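Local coordinates for pesticidial crystal protein CRY2AA (Bacillus thuringiensis serovar kurstaki, PDB 1I5P) that binds to midgut epithelial cells of mosquito and moth larvae and promotes their colloid-osmotic lysis as an insecticidal crystal toxin, at residues Arg9-Asp14 / Leu402-Gly407; Glu243-Met248 / Ala273-Ser278; Tyr264-Val269 / Thr627-Leu632; Thr331-Asn336 / Thr389-Gln394; Gly553-Arg558 / Ser569-Thr574. All coordinates share one frame; numbering follows the deposited sequence.

Contact 1 (Arg9-Asp14 / Leu402-Gly407)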
# COMPACT_ATOMS: atom_id res chain seq x y z
N ARG A 9 19.33 -10.38 16.51
CA ARG A 9 18.99 -11.42 17.48
C ARG A 9 20.16 -12.37 17.77
O ARG A 9 20.43 -12.65 18.94
CB ARG A 9 17.78 -12.23 16.99
CG ARG A 9 18.14 -13.46 16.17
CD ARG A 9 17.28 -13.57 14.93
NE ARG A 9 17.74 -14.64 14.05
CZ ARG A 9 17.68 -14.60 12.72
NH1 ARG A 9 17.19 -13.53 12.11
NH2 ARG A 9 18.12 -15.62 12.01
N THR A 10 20.84 -12.87 16.73
CA THR A 10 22.00 -13.76 16.93
C THR A 10 22.59 -14.45 15.69
O THR A 10 23.81 -14.40 15.48
CB THR A 10 21.68 -14.87 17.98
OG1 THR A 10 22.90 -15.53 18.35
CG2 THR A 10 20.70 -15.90 17.41
N THR A 11 21.75 -15.09 14.87
CA THR A 11 22.21 -15.82 13.68
C THR A 11 23.25 -15.06 12.85
O THR A 11 23.03 -13.93 12.42
CB THR A 11 21.02 -16.19 12.76
OG1 THR A 11 19.96 -16.77 13.55
CG2 THR A 11 21.46 -17.22 11.72
N ILE A 12 24.38 -15.72 12.60
CA ILE A 12 25.49 -15.14 11.84
C ILE A 12 25.36 -15.33 10.33
O ILE A 12 24.70 -16.26 9.86
CB ILE A 12 26.84 -15.77 12.27
CG1 ILE A 12 26.65 -16.67 13.49
CG2 ILE A 12 27.86 -14.68 12.56
CD1 ILE A 12 27.91 -17.40 13.93
N CYS A 13 26.01 -14.44 9.58
CA CYS A 13 26.00 -14.52 8.12
C CYS A 13 26.96 -13.50 7.50
O CYS A 13 27.04 -13.37 6.28
CB CYS A 13 24.57 -14.31 7.58
SG CYS A 13 24.11 -15.48 6.27
N ASP A 14 27.68 -12.79 8.36
CA ASP A 14 28.67 -11.79 7.97
C ASP A 14 28.17 -10.68 7.05
O ASP A 14 27.31 -10.90 6.19
CB ASP A 14 29.88 -12.47 7.32
CG ASP A 14 31.20 -11.98 7.91
OD1 ASP A 14 31.19 -10.96 8.63
OD2 ASP A 14 32.24 -12.63 7.65
N LEU A 402 18.28 -11.38 3.61
CA LEU A 402 19.33 -12.36 3.70
C LEU A 402 18.50 -13.56 4.14
O LEU A 402 17.59 -13.42 4.95
CB LEU A 402 20.32 -11.96 4.79
CG LEU A 402 21.71 -12.60 4.74
CD1 LEU A 402 22.45 -12.28 6.03
CD2 LEU A 402 21.59 -14.11 4.55
N SER A 403 18.80 -14.74 3.62
CA SER A 403 18.01 -15.91 3.98
C SER A 403 17.95 -16.22 5.48
O SER A 403 17.62 -17.33 5.87
CB SER A 403 18.53 -17.12 3.22
OG SER A 403 18.40 -16.89 1.82
N LEU A 404 18.26 -15.23 6.31
CA LEU A 404 18.22 -15.40 7.76
C LEU A 404 16.78 -15.53 8.22
O LEU A 404 15.96 -14.65 7.97
CB LEU A 404 18.88 -14.22 8.46
CG LEU A 404 20.40 -14.18 8.59
CD1 LEU A 404 20.78 -14.41 10.04
CD2 LEU A 404 21.05 -15.23 7.68
N ARG A 405 16.48 -16.63 8.89
CA ARG A 405 15.14 -16.88 9.37
C ARG A 405 15.07 -17.13 10.86
O ARG A 405 15.93 -17.78 11.45
CB ARG A 405 14.56 -18.09 8.63
CG ARG A 405 13.15 -18.46 9.05
CD ARG A 405 12.78 -19.77 8.37
NE ARG A 405 12.99 -19.68 6.93
CZ ARG A 405 13.00 -20.72 6.10
NH1 ARG A 405 12.83 -21.94 6.57
NH2 ARG A 405 13.17 -20.52 4.80
N CYS A 406 14.03 -16.59 11.49
CA CYS A 406 13.82 -16.81 12.89
C CYS A 406 12.32 -16.70 13.21
O CYS A 406 11.49 -16.36 12.35
CB CYS A 406 14.70 -15.85 13.71
SG CYS A 406 14.34 -14.05 13.61
N GLY A 407 11.96 -17.07 14.43
CA GLY A 407 10.57 -17.04 14.82
C GLY A 407 10.29 -18.08 15.89
O GLY A 407 11.21 -18.65 16.46
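Two torsions bring Arg9 and Cys406 together. A bend at chi2 (-134°) turns the arginine chain back toward the strand, and the first torsion of Cys406 (66°) places SG between its own N and carbonyl carbon, where it meets the incoming chain. Arg9 CD comes within 3.3 Å of Cys406 SG, and the guanidinium spreads one face over Cys406 CB, which lies beneath its rim and not its centre. Because this sulfur belongs to the disulfide with Cys362, the flat cation rests against a cross-linked part of the fold. The polar rim of the group is used as well: NH1 bonds to the Ser363 carbonyl, while within its own loop NH2 makes a weak bond to Thr11 OG1 (2.7 Å). Arg405 O lies 3.1 Å from Arg9 NH2, but the angle is too poor for a hydrogen bond.

Further along, the contact is apolar. Leu404 divides its two methyls between different neighbours: CD1 presses on Thr11 CB at 3.3 Å, a close fit, as the two side chains pass one another head to tail, and CD2 reaches Cys13 SG at 3.4 Å. Leu402 flanks the same cysteine, with CD2 3.3 Å from Cys13 SG.

The irregular N-terminal loop that precedes helix 25-28 is thus laid against the middle domain. Strand 405-407 is an outermost strand of a four-stranded antiparallel sheet, bonded to strand 397-400 through Cys406 and Phe398, and the leucines also touch Val18, Val365 and Leu366.

Contact 2 (Glu243-Met248 / Ala273-Ser278)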
# COMPACT_ATOMS: atom_id res chain seq x y z
N GLU A 243 -7.03 -10.84 3.15
CA GLU A 243 -6.79 -11.23 1.77
C GLU A 243 -7.78 -10.56 0.82
O GLU A 243 -7.44 -10.22 -0.31
CB GLU A 243 -6.90 -12.75 1.60
CG GLU A 243 -5.85 -13.54 2.36
CD GLU A 243 -5.34 -14.73 1.56
OE1 GLU A 243 -6.16 -15.40 0.90
OE2 GLU A 243 -4.12 -14.99 1.60
N PHE A 244 -9.01 -10.37 1.29
CA PHE A 244 -10.00 -9.70 0.47
C PHE A 244 -9.48 -8.30 0.17
O PHE A 244 -9.56 -7.82 -0.96
CB PHE A 244 -11.34 -9.60 1.20
CG PHE A 244 -12.40 -8.86 0.43
CD1 PHE A 244 -13.06 -9.47 -0.63
CD2 PHE A 244 -12.73 -7.55 0.76
CE1 PHE A 244 -14.03 -8.78 -1.36
CE2 PHE A 244 -13.70 -6.85 0.04
CZ PHE A 244 -14.35 -7.47 -1.02
N ARG A 245 -8.94 -7.65 1.20
CA ARG A 245 -8.40 -6.30 1.05
C ARG A 245 -7.18 -6.29 0.15
O ARG A 245 -7.06 -5.46 -0.75
CB ARG A 245 -8.03 -5.71 2.42
CG ARG A 245 -7.30 -4.37 2.34
CD ARG A 245 -7.00 -3.82 3.72
NE ARG A 245 -6.24 -2.57 3.65
CZ ARG A 245 -4.97 -2.49 3.25
NH1 ARG A 245 -4.31 -3.58 2.87
NH2 ARG A 245 -4.37 -1.31 3.20
N THR A 246 -6.26 -7.23 0.41
CA THR A 246 -5.05 -7.33 -0.38
C THR A 246 -5.37 -7.52 -1.84
O THR A 246 -4.82 -6.82 -2.70
CB THR A 246 -4.18 -8.50 0.10
OG1 THR A 246 -3.62 -8.18 1.38
CG2 THR A 246 -3.07 -8.79 -0.89
N TYR A 247 -6.27 -8.45 -2.13
CA TYR A 247 -6.67 -8.73 -3.50
C TYR A 247 -7.15 -7.46 -4.19
O TYR A 247 -6.70 -7.14 -5.29
CB TYR A 247 -7.77 -9.79 -3.53
CG TYR A 247 -8.00 -10.34 -4.92
CD1 TYR A 247 -7.39 -11.53 -5.34
CD2 TYR A 247 -8.76 -9.63 -5.85
CE1 TYR A 247 -7.54 -12.00 -6.65
CE2 TYR A 247 -8.91 -10.09 -7.16
CZ TYR A 247 -8.29 -11.26 -7.55
OH TYR A 247 -8.41 -11.69 -8.86
N MET A 248 -8.06 -6.73 -3.55
CA MET A 248 -8.59 -5.49 -4.13
C MET A 248 -7.58 -4.34 -4.16
O MET A 248 -7.60 -3.51 -5.06
CB MET A 248 -9.85 -5.06 -3.38
CG MET A 248 -11.05 -5.99 -3.60
SD MET A 248 -11.54 -6.09 -5.35
CE MET A 248 -12.30 -7.74 -5.43
N ALA A 273 -0.07 1.98 0.19
CA ALA A 273 -0.85 1.34 1.23
C ALA A 273 -0.19 0.04 1.66
O ALA A 273 0.55 -0.58 0.89
CB ALA A 273 -2.26 1.05 0.73
N ASN A 274 -0.43 -0.38 2.90
CA ASN A 274 0.13 -1.63 3.39
C ASN A 274 -0.68 -2.79 2.86
O ASN A 274 -1.77 -2.62 2.32
CB ASN A 274 0.05 -1.70 4.92
CG ASN A 274 0.92 -0.68 5.62
OD1 ASN A 274 2.06 -0.44 5.23
ND2 ASN A 274 0.37 -0.07 6.67
N LEU A 275 -0.11 -3.98 3.01
CA LEU A 275 -0.78 -5.23 2.65
C LEU A 275 -0.59 -6.02 3.94
O LEU A 275 0.54 -6.19 4.39
CB LEU A 275 -0.07 -5.95 1.49
CG LEU A 275 -0.10 -5.29 0.11
CD1 LEU A 275 0.58 -6.21 -0.89
CD2 LEU A 275 -1.54 -5.02 -0.31
N TYR A 276 -1.68 -6.45 4.56
CA TYR A 276 -1.58 -7.20 5.81
C TYR A 276 -1.82 -8.68 5.59
O TYR A 276 -2.72 -9.07 4.86
CB TYR A 276 -2.59 -6.71 6.84
CG TYR A 276 -2.63 -5.22 7.00
CD1 TYR A 276 -3.50 -4.44 6.24
CD2 TYR A 276 -1.78 -4.58 7.90
CE1 TYR A 276 -3.53 -3.05 6.38
CE2 TYR A 276 -1.80 -3.19 8.05
CZ TYR A 276 -2.67 -2.44 7.29
OH TYR A 276 -2.68 -1.07 7.47
N ALA A 277 -1.00 -9.49 6.24
CA ALA A 277 -1.12 -10.93 6.13
C ALA A 277 -1.22 -11.57 7.50
O ALA A 277 -0.54 -11.15 8.44
CB ALA A 277 0.09 -11.49 5.39
N SER A 278 -2.10 -12.56 7.62
CA SER A 278 -2.26 -13.29 8.87
C SER A 278 -2.28 -14.76 8.45
O SER A 278 -2.43 -15.07 7.27
CB SER A 278 -3.56 -12.90 9.59
OG SER A 278 -4.72 -13.43 8.96
O HOH W 1 -4.35 -6.65 3.32
O HOH W 2 -3.42 -10.55 2.63
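Arg245 reaches from the last helix of the N-terminal helical bundle to Tyr276 and Asn274 on segment 273-278 of the middle, beta-prism domain, making this a buried domain interface. Helix 238-259 and strand 275-278 run roughly antiparallel here, their axes 7.8 Å apart at the closest point. The arginine chain is extended from CG to NE, with CG anti to the backbone N (chi1 173°), and this straight reach carries the guanidinium across to the strand. There it meets the tyrosine face against edge: Tyr276 CE1 sits over the centre of the guanidinium, 3.5 Å from Arg245 CZ, while the arginine lies at the ring's edge, with the two planes 62° apart. In its own plane the same group grips one atom with both terminal nitrogens, NH1 lying 2.8 Å and NH2 3.0 Å from Asn274 O. Both N-H groups approach from one face of that carbonyl, well above its plane. A double grip of this kind fixes the rotation of the guanidinium, and Phe249 adds a cation-pi partner from the helix.

Thr246, whose OG1 also bonds to Leu242 O, crosses Leu275 at about a right angle, with Thr246 CG2 4.1 Å from Leu275 CD2. Its hydroxyl is linked to the strand through water. One molecule joins Arg245 NH1, Thr246 OG1 and Tyr276 N; a second donates to Thr246 OG1 and, at 2.8 Å, to Tyr276 O.

Contact 3 (Tyr264-Val269 / Thr627-Leu632)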
# COMPACT_ATOMS: atom_id res chain seq x y z
N TYR A 264 0.79 14.98 -11.56
CA TYR A 264 2.18 15.33 -11.25
C TYR A 264 3.18 14.62 -12.16
O TYR A 264 2.89 13.56 -12.72
CB TYR A 264 2.51 14.99 -9.79
CG TYR A 264 1.79 15.83 -8.77
CD1 TYR A 264 0.76 15.30 -8.00
CD2 TYR A 264 2.11 17.18 -8.59
CE1 TYR A 264 0.05 16.08 -7.08
CE2 TYR A 264 1.41 17.98 -7.68
CZ TYR A 264 0.38 17.42 -6.93
OH TYR A 264 -0.33 18.22 -6.07
N GLN A 265 4.36 15.22 -12.30
CA GLN A 265 5.43 14.64 -13.09
C GLN A 265 6.68 14.64 -12.24
O GLN A 265 6.90 15.55 -11.44
CB GLN A 265 5.71 15.47 -14.35
CG GLN A 265 4.62 15.41 -15.40
CD GLN A 265 4.96 16.27 -16.60
OE1 GLN A 265 5.56 15.80 -17.57
NE2 GLN A 265 4.57 17.54 -16.54
N SER A 266 7.50 13.61 -12.42
CA SER A 266 8.75 13.49 -11.68
C SER A 266 8.46 13.48 -10.18
O SER A 266 9.05 14.24 -9.41
CB SER A 266 9.67 14.65 -12.04
OG SER A 266 11.01 14.38 -11.70
N LEU A 267 7.53 12.62 -9.77
CA LEU A 267 7.16 12.49 -8.37
C LEU A 267 7.32 11.04 -7.96
O LEU A 267 6.53 10.17 -8.35
CB LEU A 267 5.71 12.91 -8.17
CG LEU A 267 5.21 12.76 -6.73
CD1 LEU A 267 6.07 13.61 -5.81
CD2 LEU A 267 3.75 13.15 -6.63
N MET A 268 8.34 10.78 -7.16
CA MET A 268 8.60 9.43 -6.69
C MET A 268 7.69 9.12 -5.50
O MET A 268 7.82 9.73 -4.44
CB MET A 268 10.07 9.29 -6.26
CG MET A 268 10.42 7.91 -5.71
SD MET A 268 12.05 7.85 -4.91
CE MET A 268 11.65 8.46 -3.27
N VAL A 269 6.76 8.20 -5.68
CA VAL A 269 5.86 7.81 -4.60
C VAL A 269 6.70 6.87 -3.75
O VAL A 269 6.91 5.72 -4.11
CB VAL A 269 4.63 7.08 -5.18
CG1 VAL A 269 3.72 6.62 -4.05
CG2 VAL A 269 3.90 7.99 -6.14
N THR A 627 10.17 22.57 -8.58
CA THR A 627 9.59 23.90 -8.71
C THR A 627 9.11 24.31 -10.10
O THR A 627 8.19 25.11 -10.23
CB THR A 627 10.58 24.98 -8.21
OG1 THR A 627 11.68 25.07 -9.12
CG2 THR A 627 11.11 24.60 -6.83
N ASN A 628 9.71 23.76 -11.15
CA ASN A 628 9.32 24.12 -12.50
C ASN A 628 8.35 23.13 -13.14
O ASN A 628 8.15 23.13 -14.35
CB ASN A 628 10.56 24.28 -13.38
CG ASN A 628 11.50 23.08 -13.29
OD1 ASN A 628 11.37 22.24 -12.40
ND2 ASN A 628 12.46 23.01 -14.21
N LEU A 629 7.74 22.29 -12.31
CA LEU A 629 6.79 21.30 -12.80
C LEU A 629 5.45 21.44 -12.10
O LEU A 629 5.11 20.64 -11.22
CB LEU A 629 7.33 19.88 -12.60
CG LEU A 629 8.62 19.51 -13.34
CD1 LEU A 629 8.99 18.07 -13.02
CD2 LEU A 629 8.42 19.69 -14.85
N PRO A 630 4.68 22.48 -12.45
CA PRO A 630 3.37 22.66 -11.81
C PRO A 630 2.42 21.52 -12.19
O PRO A 630 2.58 20.89 -13.24
CB PRO A 630 2.92 24.01 -12.36
CG PRO A 630 3.52 24.02 -13.74
CD PRO A 630 4.92 23.53 -13.45
N PRO A 631 1.43 21.23 -11.33
CA PRO A 631 0.48 20.15 -11.63
C PRO A 631 -0.41 20.44 -12.86
O PRO A 631 -0.63 21.60 -13.21
CB PRO A 631 -0.32 20.04 -10.34
CG PRO A 631 -0.32 21.46 -9.83
CD PRO A 631 1.14 21.83 -10.02
N LEU A 632 -0.90 19.38 -13.49
CA LEU A 632 -1.72 19.52 -14.70
C LEU A 632 -3.05 20.25 -14.48
O LEU A 632 -3.65 20.74 -15.42
CB LEU A 632 -1.97 18.14 -15.33
CG LEU A 632 -0.69 17.37 -15.69
CD1 LEU A 632 -1.04 16.16 -16.55
CD2 LEU A 632 0.28 18.28 -16.44
O HOH W 3 4.48 17.87 -11.35
O HOH W 4 3.04 18.30 -13.67
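Tyr264 and Pro631 run alongside each other in the same direction, where the C-terminal tail of the jelly-roll domain folds back on the linker leaving the helical bundle. The touching atoms are Tyr264 CE2 and Pro631 CB, 3.8 Å apart, with the proline oblique to the ring. A second apolar point is made by Leu629, whose CD1 packs on Ser266 CB at 3.6 Å and also borders the carbonyl O of Gln265.

Polar links between the segments run through water. One molecule takes the N-H of Gln265 and lies 2.8 Å from Leu629 O, to which it can donate; it sits at the edge of the Tyr264 ring, in its plane. Another lies 2.7 Å from Pro630 O, a possible acceptor for it, and receives only a weak bond from Gln265 NE2.

Beyond this shell, the other end of the Gln265 amide is held by Lys71, and its chain packs on Arg189 and Leu193 of helix 170-193. That helix also meets the Leu632 side chain, so bundle, linker and tail converge. The linker itself joins the jelly roll through strand 267-268, parallel to strand 493-496. At the tip of the side chain, Tyr264 OH hydrogen-bonds to Asp589 OD2.

Contact 4 (Thr331-Asn336 / Thr389-Gln394)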
# COMPACT_ATOMS: atom_id res chain seq x y z
N THR A 331 1.10 -33.44 21.11
CA THR A 331 2.02 -32.33 21.25
C THR A 331 1.41 -31.03 20.71
O THR A 331 0.64 -31.05 19.75
CB THR A 331 3.33 -32.59 20.51
OG1 THR A 331 3.90 -33.83 20.97
CG2 THR A 331 4.32 -31.47 20.75
N THR A 332 1.78 -29.92 21.34
CA THR A 332 1.28 -28.62 20.92
C THR A 332 2.39 -27.56 21.00
O THR A 332 2.89 -27.25 22.08
CB THR A 332 0.09 -28.17 21.80
OG1 THR A 332 -0.30 -26.84 21.46
CG2 THR A 332 0.46 -28.22 23.27
N HIS A 333 2.77 -27.05 19.83
CA HIS A 333 3.80 -26.01 19.73
C HIS A 333 3.05 -24.69 19.59
O HIS A 333 2.44 -24.42 18.55
CB HIS A 333 4.68 -26.24 18.51
CG HIS A 333 5.36 -27.57 18.50
ND1 HIS A 333 6.34 -27.90 19.41
CD2 HIS A 333 5.20 -28.65 17.70
CE1 HIS A 333 6.76 -29.14 19.17
NE2 HIS A 333 6.08 -29.61 18.14
N SER A 334 3.09 -23.88 20.64
CA SER A 334 2.37 -22.62 20.63
C SER A 334 3.18 -21.37 20.98
O SER A 334 4.24 -21.46 21.60
CB SER A 334 1.20 -22.71 21.60
OG SER A 334 1.68 -22.97 22.91
N LEU A 335 2.65 -20.23 20.57
CA LEU A 335 3.22 -18.92 20.86
C LEU A 335 2.14 -18.31 21.74
O LEU A 335 1.06 -17.94 21.26
CB LEU A 335 3.41 -18.08 19.59
CG LEU A 335 3.86 -16.64 19.86
CD1 LEU A 335 5.21 -16.63 20.56
CD2 LEU A 335 3.93 -15.86 18.55
N ASN A 336 2.43 -18.23 23.03
CA ASN A 336 1.48 -17.73 24.00
C ASN A 336 1.48 -16.23 24.23
O ASN A 336 0.49 -15.66 24.68
CB ASN A 336 1.72 -18.45 25.33
CG ASN A 336 1.40 -19.94 25.25
OD1 ASN A 336 1.82 -20.63 24.32
ND2 ASN A 336 0.67 -20.44 26.24
N THR A 389 -1.89 -40.21 17.71
CA THR A 389 -0.87 -39.18 17.88
C THR A 389 -1.20 -37.97 17.02
O THR A 389 -1.50 -38.11 15.84
CB THR A 389 0.53 -39.70 17.48
OG1 THR A 389 0.91 -40.77 18.36
CG2 THR A 389 1.56 -38.58 17.56
N SER A 390 -1.15 -36.78 17.63
CA SER A 390 -1.43 -35.55 16.91
C SER A 390 -0.45 -34.46 17.34
O SER A 390 0.18 -34.56 18.39
CB SER A 390 -2.85 -35.06 17.19
OG SER A 390 -2.95 -34.53 18.50
N THR A 391 -0.33 -33.44 16.50
CA THR A 391 0.57 -32.33 16.78
C THR A 391 -0.01 -31.01 16.29
O THR A 391 -0.17 -30.79 15.09
CB THR A 391 1.94 -32.55 16.10
OG1 THR A 391 2.57 -33.70 16.67
CG2 THR A 391 2.83 -31.33 16.31
N ASN A 392 -0.33 -30.14 17.24
CA ASN A 392 -0.87 -28.83 16.92
C ASN A 392 0.32 -27.91 16.81
O ASN A 392 1.15 -27.86 17.72
CB ASN A 392 -1.80 -28.37 18.03
CG ASN A 392 -2.93 -29.33 18.26
OD1 ASN A 392 -3.30 -29.62 19.40
ND2 ASN A 392 -3.50 -29.85 17.18
N TRP A 393 0.41 -27.19 15.71
CA TRP A 393 1.55 -26.31 15.51
C TRP A 393 1.22 -24.92 15.04
O TRP A 393 0.19 -24.67 14.42
CB TRP A 393 2.53 -26.93 14.50
CG TRP A 393 1.87 -27.39 13.23
CD1 TRP A 393 1.36 -28.64 12.98
CD2 TRP A 393 1.59 -26.60 12.06
NE1 TRP A 393 0.80 -28.67 11.73
CE2 TRP A 393 0.92 -27.44 11.14
CE3 TRP A 393 1.85 -25.27 11.70
CZ2 TRP A 393 0.50 -26.99 9.88
CZ3 TRP A 393 1.42 -24.83 10.45
CH2 TRP A 393 0.76 -25.69 9.55
N GLN A 394 2.14 -24.02 15.35
CA GLN A 394 2.08 -22.63 14.94
C GLN A 394 3.41 -22.41 14.22
O GLN A 394 4.29 -23.27 14.27
CB GLN A 394 1.96 -21.71 16.16
CG GLN A 394 0.52 -21.30 16.49
CD GLN A 394 0.43 -20.39 17.69
OE1 GLN A 394 0.35 -20.84 18.83
NE2 GLN A 394 0.46 -19.08 17.45
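Thr331 and Thr391, like Thr332 and Asn392, pair directly across two parallel strands, and the tight part of the contact is the backbone between them. The axes lie 4.6 Å apart and only 4° from parallel. Bonds pass back and forth: Thr331 N to Ser390 O, then Asn392 N to Thr331 O (2.8 Å), then His333 N to Asn392 O (2.8 Å), the last nearly straight on to its carbonyl. CA-H...O contacts, such as Thr391 CA to Thr331 O, fill in between.

After the last bridge a side chain takes over. Gln394, extended beyond CG, carries its amide forward and across, so that OE1 receives the N-H of Leu335 at 2.9 Å. The donor stands 55° out of the amide plane, off the lone pairs, yet the bond is straight at hydrogen. NE2, which bonds to Glu396, passes beside Leu335 CB, and this end is buried.

The side chains over the bridged pairs are more loosely packed and partly exposed. Thr332 OG1 comes no nearer than 4.0 Å to Asn392 CB. On the other face of the sheet His333 crosses Thr391, its CD2 3.8 Å from CG2, while its ND1 bonds to Ser317 and its ring meets Phe409.

This parallel pair lies inside an otherwise antiparallel sheet of the beta prism: strand 329-342 continues to strand 308-321 on one side, strand 389-393 to strand 381-385 on the other, and Leu335 packs on strand 462-469.

Contact 5 (Gly553-Arg558 / Ser569-Thr574)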
# COMPACT_ATOMS: atom_id res chain seq x y z
N GLY A 553 -14.22 21.59 7.12
CA GLY A 553 -14.39 22.69 8.04
C GLY A 553 -13.15 23.53 7.87
O GLY A 553 -12.30 23.20 7.04
N ASN A 554 -13.02 24.61 8.64
CA ASN A 554 -11.84 25.46 8.52
C ASN A 554 -10.70 25.01 9.41
O ASN A 554 -10.90 24.53 10.53
CB ASN A 554 -12.18 26.91 8.83
CG ASN A 554 -12.92 27.59 7.71
OD1 ASN A 554 -12.52 27.51 6.55
ND2 ASN A 554 -14.00 28.28 8.05
N SER A 555 -9.49 25.18 8.90
CA SER A 555 -8.29 24.82 9.61
C SER A 555 -7.15 25.72 9.14
O SER A 555 -7.24 26.35 8.09
CB SER A 555 -7.95 23.35 9.36
OG SER A 555 -7.89 23.06 7.98
N THR A 556 -6.09 25.79 9.93
CA THR A 556 -4.94 26.61 9.59
C THR A 556 -3.68 25.76 9.63
O THR A 556 -3.42 25.06 10.61
CB THR A 556 -4.78 27.79 10.56
OG1 THR A 556 -5.97 28.59 10.54
CG2 THR A 556 -3.59 28.66 10.16
N ILE A 557 -2.89 25.82 8.56
CA ILE A 557 -1.66 25.05 8.48
C ILE A 557 -0.44 25.94 8.63
O ILE A 557 -0.31 26.96 7.95
CB ILE A 557 -1.56 24.30 7.14
CG1 ILE A 557 -2.80 23.44 6.92
CG2 ILE A 557 -0.33 23.41 7.14
CD1 ILE A 557 -2.83 22.76 5.57
N ARG A 558 0.46 25.56 9.53
CA ARG A 558 1.70 26.29 9.76
C ARG A 558 2.86 25.33 9.54
O ARG A 558 3.08 24.41 10.33
CB ARG A 558 1.74 26.87 11.17
CG ARG A 558 0.83 28.08 11.37
CD ARG A 558 0.90 28.60 12.80
NE ARG A 558 0.20 29.88 12.96
CZ ARG A 558 -1.12 30.03 12.94
NH1 ARG A 558 -1.91 28.98 12.76
NH2 ARG A 558 -1.65 31.23 13.09
N SER A 569 -4.09 29.81 5.75
CA SER A 569 -5.34 29.94 6.49
C SER A 569 -6.57 29.59 5.68
O SER A 569 -6.54 29.54 4.45
CB SER A 569 -5.48 31.38 7.00
OG SER A 569 -4.36 31.76 7.77
N ASN A 570 -7.67 29.35 6.39
CA ASN A 570 -8.93 29.01 5.76
C ASN A 570 -8.83 27.78 4.88
O ASN A 570 -9.40 27.73 3.79
CB ASN A 570 -9.43 30.20 4.94
CG ASN A 570 -9.57 31.46 5.78
OD1 ASN A 570 -10.19 31.44 6.84
ND2 ASN A 570 -9.00 32.56 5.30
N VAL A 571 -8.09 26.78 5.34
CA VAL A 571 -7.96 25.55 4.59
C VAL A 571 -9.28 24.81 4.79
O VAL A 571 -9.62 24.45 5.91
CB VAL A 571 -6.79 24.69 5.10
CG1 VAL A 571 -6.78 23.34 4.39
CG2 VAL A 571 -5.48 25.42 4.88
N ASN A 572 -10.02 24.61 3.71
CA ASN A 572 -11.30 23.92 3.79
C ASN A 572 -11.54 23.19 2.49
O ASN A 572 -11.61 23.81 1.43
CB ASN A 572 -12.42 24.93 4.02
CG ASN A 572 -13.69 24.29 4.53
OD1 ASN A 572 -14.10 23.23 4.04
ND2 ASN A 572 -14.32 24.92 5.51
N THR A 573 -11.68 21.87 2.58
CA THR A 573 -11.89 21.06 1.38
C THR A 573 -13.31 20.53 1.28
O THR A 573 -13.57 19.54 0.59
CB THR A 573 -10.92 19.87 1.35
OG1 THR A 573 -11.24 18.98 2.43
CG2 THR A 573 -9.48 20.35 1.50
N THR A 574 -14.23 21.19 1.98
CA THR A 574 -15.64 20.78 1.96
C THR A 574 -16.16 20.72 0.53
O THR A 574 -16.70 19.70 0.11
CB THR A 574 -16.52 21.76 2.76
OG1 THR A 574 -16.10 21.78 4.13
CG2 THR A 574 -17.97 21.34 2.69
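The Asn572 amide lies flat over the Gly553-Asn554 peptide group, the two planes nearly parallel, with Asn572 ND2 directly above Gly553 C at 3.0 Å. Held on that face, the NH2 group is badly aimed at Gly553 O, and no hydrogen bond forms there. Instead it donates to Asn554 OD1, a weak bond (3.3 Å) although nearly straight, with the two side-chain amides almost perpendicular at 88°. The OD1 end of the Asn572 amide turns to its own chain: OD1 accepts, in its carbonyl plane, from Thr574 N at 2.9 Å. That closes an Asx turn. Asn572 CG stands anti to the backbone N (chi1 -163°), which swings the amide across to Gly553.

Next to this flat arrangement the two arms of the hairpin formed by strands 555-561 and 564-571 come together loosely. Val571 N to Ser555 O (2.9 Å), in the carbonyl plane, is the sound bond; the return bond from Ser555 N to Val571 O is bent and weak. Ser555 OG stands 3.0 Å from that same Val571 O, but it also bonds to Ser551. On the buried side Ile557 CD1 meets Val571 CG2 at 3.8 Å, the side chains crossing at about a right angle, backed by Leu547, Val549 and Phe617 of the jelly roll.

The chemistry implies that where the chain turns its corner at Asn570 and regular strand pairing lapses, side-chain amides, through one weak bond and an Asx turn, probably make up for part of the lost pairing.

The five contacts sample all three domains and two of the seams between them. Contacts 2 and 3 adjoin in sequence, flanking the passage from the bundle into the middle domain: contact 2 joins those two domains, whereas contact 3, its centre about 29 Å away, brings in the C-terminal tail. Contacts 1 and 4 both involve the beta prism, with nearest atoms about 7 Å apart, and contact 1 brings the N-terminal loop there. Contact 5 belongs to the jelly roll alone, about 23 Å from contact 3 between centres. Contacts 4 and 5 lie on opposite sides of the chain's centre, their centres about 55 Å apart, while contact 2 is the most central.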